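Side-chain contact in prepilin (Salmonella typhi, PDB 3FHV), which is the pilin subunit of the type IVb pilus, here its soluble domain, and interacts with the chloride channel CFTR, probably in adhesion to host cells: residues S103-M108 with I117-N122. Sequence-based numbering, arbitrary orientation.
Sequences SISTGM and IKINGN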
ATOM      1  N   SER A 103      12.683   1.094  17.546  1.00  9.82           N
ATOM      2  CA  SER A 103      11.726   1.973  16.885  1.00 10.64           C
ATOM      3  C   SER A 103      10.578   1.214  16.217  1.00  9.43           C
ATOM      4  O   SER A 103       9.436   1.656  16.253  1.00  6.97           O
ATOM      5  CB  SER A 103      12.440   2.835  15.842  1.00 12.31           C
ATOM      6  OG  SER A 103      12.957   2.024  14.810  1.00 19.25           O
ATOM      7  N   ILE A 104      10.882   0.078  15.601  1.00  8.17           N
ATOM      8  CA  ILE A 104       9.852  -0.703  14.937  1.00  8.32           C
ATOM      9  C   ILE A 104       8.903  -1.381  15.928  1.00  7.91           C
ATOM     10  O   ILE A 104       7.681  -1.344  15.752  1.00  5.20           O
ATOM     11  CB  ILE A 104      10.474  -1.772  14.024  1.00  8.43           C
ATOM     12  CG1 ILE A 104      11.290  -1.093  12.911  1.00  9.01           C
ATOM     13  CG2 ILE A 104       9.379  -2.643  13.416  1.00  7.67           C
ATOM     14  CD1 ILE A 104      12.170  -2.066  12.123  1.00  9.46           C
ATOM     15  N   SER A 105       9.455  -2.000  16.966  1.00  6.93           N
ATOM     16  CA  SER A 105       8.607  -2.676  17.934  1.00  8.33           C
ATOM     17  C   SER A 105       7.690  -1.681  18.643  1.00  9.01           C
ATOM     18  O   SER A 105       6.495  -1.941  18.796  1.00  8.33           O
ATOM     19  CB  SER A 105       9.453  -3.458  18.957  1.00  9.01           C
ATOM     20  OG  SER A 105      10.264  -2.595  19.728  1.00  8.74           O
ATOM     21  N   THR A 106       8.227  -0.536  19.062  1.00  9.01           N
ATOM     22  CA  THR A 106       7.384   0.443  19.737  1.00  8.72           C
ATOM     23  C   THR A 106       6.389   1.055  18.762  1.00  7.68           C
ATOM     24  O   THR A 106       5.240   1.316  19.118  1.00  7.27           O
ATOM     25  CB  THR A 106       8.213   1.558  20.413  1.00  9.89           C
ATOM     26  OG1 THR A 106       9.036   2.222  19.445  1.00 11.14           O
ATOM     27  CG2 THR A 106       9.093   0.959  21.503  1.00  7.55           C
ATOM     28  N   GLY A 107       6.825   1.267  17.527  1.00  7.02           N
ATOM     29  CA  GLY A 107       5.934   1.831  16.526  1.00  7.86           C
ATOM     30  C   GLY A 107       4.733   0.940  16.245  1.00  7.04           C
ATOM     31  O   GLY A 107       3.601   1.425  16.130  1.00  5.82           O
ATOM     32  N   MET A 108       4.971  -0.366  16.138  1.00  7.47           N
ATOM     33  CA  MET A 108       3.894  -1.318  15.870  1.00  9.18           C
ATOM     34  C   MET A 108       2.954  -1.382  17.076  1.00  8.87           C
ATOM     35  O   MET A 108       1.751  -1.603  16.924  1.00  8.88           O
ATOM     36  CB  MET A 108       4.462  -2.714  15.568  1.00  9.04           C
ATOM     37  CG  MET A 108       5.285  -2.816  14.269  1.00  9.64           C
ATOM     38  SD  MET A 108       4.381  -2.435  12.731  1.00 11.25           S
ATOM     39  CE  MET A 108       3.337  -3.877  12.606  1.00  8.64           C
ATOM     40  N   ILE A 117       3.093  -8.662  19.782  1.00  5.84           N
ATOM     41  CA  ILE A 117       4.401  -8.304  19.249  1.00  5.99           C
ATOM     42  C   ILE A 117       5.466  -9.079  20.016  1.00  8.16           C
ATOM     43  O   ILE A 117       5.482  -9.090  21.258  1.00  5.92           O
ATOM     44  CB  ILE A 117       4.674  -6.790  19.409  1.00  6.27           C
ATOM     45  CG1 ILE A 117       3.626  -5.993  18.628  1.00  7.58           C
ATOM     46  CG2 ILE A 117       6.080  -6.455  18.911  1.00  7.70           C
ATOM     47  CD1 ILE A 117       3.658  -4.480  18.872  1.00  7.62           C
ATOM     48  N   LYS A 118       6.361  -9.721  19.274  1.00  7.82           N
ATOM     49  CA  LYS A 118       7.419 -10.506  19.887  1.00  8.45           C
ATOM     50  C   LYS A 118       8.795  -9.969  19.532  1.00  7.64           C
ATOM     51  O   LYS A 118       9.077  -9.672  18.373  1.00  8.01           O
ATOM     52  CB  LYS A 118       7.350 -11.958  19.420  1.00  7.91           C
ATOM     53  CG  LYS A 118       5.995 -12.622  19.545  1.00 14.77           C
ATOM     54  CD  LYS A 118       6.100 -14.088  19.130  1.00 18.46           C
ATOM     55  CE  LYS A 118       4.756 -14.800  19.208  1.00 22.37           C
ATOM     56  NZ  LYS A 118       4.890 -16.228  18.819  1.00 24.50           N
ATOM     57  N   ILE A 119       9.649  -9.845  20.537  1.00  6.86           N
ATOM     58  CA  ILE A 119      11.021  -9.398  20.315  1.00  6.35           C
ATOM     59  C   ILE A 119      11.862 -10.558  20.818  1.00  7.35           C
ATOM     60  O   ILE A 119      11.915 -10.817  22.023  1.00  5.73           O
ATOM     61  CB  ILE A 119      11.361  -8.128  21.114  1.00  6.16           C
ATOM     62  CG1 ILE A 119      10.425  -6.987  20.708  1.00  8.86           C
ATOM     63  CG2 ILE A 119      12.821  -7.713  20.834  1.00  7.14           C
ATOM     64  CD1 ILE A 119      10.684  -5.690  21.454  1.00  9.62           C
ATOM     65  N   ASN A 120      12.494 -11.266  19.886  1.00  8.05           N
ATOM     66  CA  ASN A 120      13.299 -12.430  20.224  1.00  9.41           C
ATOM     67  C   ASN A 120      12.411 -13.393  21.026  1.00 10.33           C
ATOM     68  O   ASN A 120      11.310 -13.719  20.580  1.00  9.38           O
ATOM     69  CB  ASN A 120      14.537 -11.970  20.994  1.00 10.08           C
ATOM     70  CG  ASN A 120      15.413 -11.044  20.153  1.00 10.76           C
ATOM     71  OD1 ASN A 120      15.939 -10.029  20.629  1.00 10.78           O
ATOM     72  ND2 ASN A 120      15.570 -11.398  18.888  1.00  5.24           N
ATOM     73  N   GLY A 121      12.850 -13.833  22.201  1.00  8.90           N
ATOM     74  CA  GLY A 121      12.020 -14.760  22.962  1.00  9.06           C
ATOM     75  C   GLY A 121      11.012 -14.101  23.891  1.00  9.81           C
ATOM     76  O   GLY A 121      10.550 -14.725  24.837  1.00 14.05           O
ATOM     77  N   ASN A 122      10.652 -12.852  23.619  1.00  8.96           N
ATOM     78  CA  ASN A 122       9.709 -12.129  24.470  1.00  8.08           C
ATOM     79  C   ASN A 122       8.412 -11.861  23.722  1.00  9.01           C
ATOM     80  O   ASN A 122       8.382 -11.048  22.804  1.00  9.02           O
ATOM     81  CB  ASN A 122      10.342 -10.814  24.914  1.00  7.59           C
ATOM     82  CG  ASN A 122      11.665 -11.025  25.617  1.00  7.79           C
ATOM     83  OD1 ASN A 122      11.694 -11.427  26.772  1.00  7.56           O
ATOM     84  ND2 ASN A 122      12.764 -10.770  24.916  1.00  7.49           N
TER
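Ile117 lays its terminal methyl against the backbone of helix 98-111, where it overlaps Ser105 and Met108. CD1 lies 3.6 Å from Met108 C and 3.8 Å from Ser105 O. The same methyl meets the root of the Met108 side chain, 3.8 Å from CB. Past CB the methionine turns away from the strand. Its chain is bent at chi2 and chi3, and it packs on Leu11 and Gln15 of helix 8-25 and on Phe152 and Tyr154 of strand 148-154.

Ile119, two residues along the strand, makes the second touch. Its CD1 sits 3.6 Å from Ser105 CB, and Ser105 OG is equally near. That hydroxyl makes no hydrogen bond to the strand. OG lies between the backbone N and the carbonyl carbon (chi1 64°), from where it hydrogen-bonds to Cys101 O. No hydrogen bond crosses this buried contact; it is held by van der Waals packing of two isoleucine methyls on the helix.

The strand ends in a type II' turn from Ile119 to Asn122. Ile119 O takes two bonds there, from Asn122 N and from Asn122 ND2, the latter 3.0 Å long. Val129 and Ala134 also touch Ser105, and Cys101 is disulfide-bonded to Cys138 just after helix 131-137.

The axes of 103-108 and 117-119 run nearly antiparallel, at 163°, and approach to 9.4 Å. This is helix-on-sheet packing in the alpha/beta head of a type IVb pilin, within the part enclosed by the C-terminal disulfide.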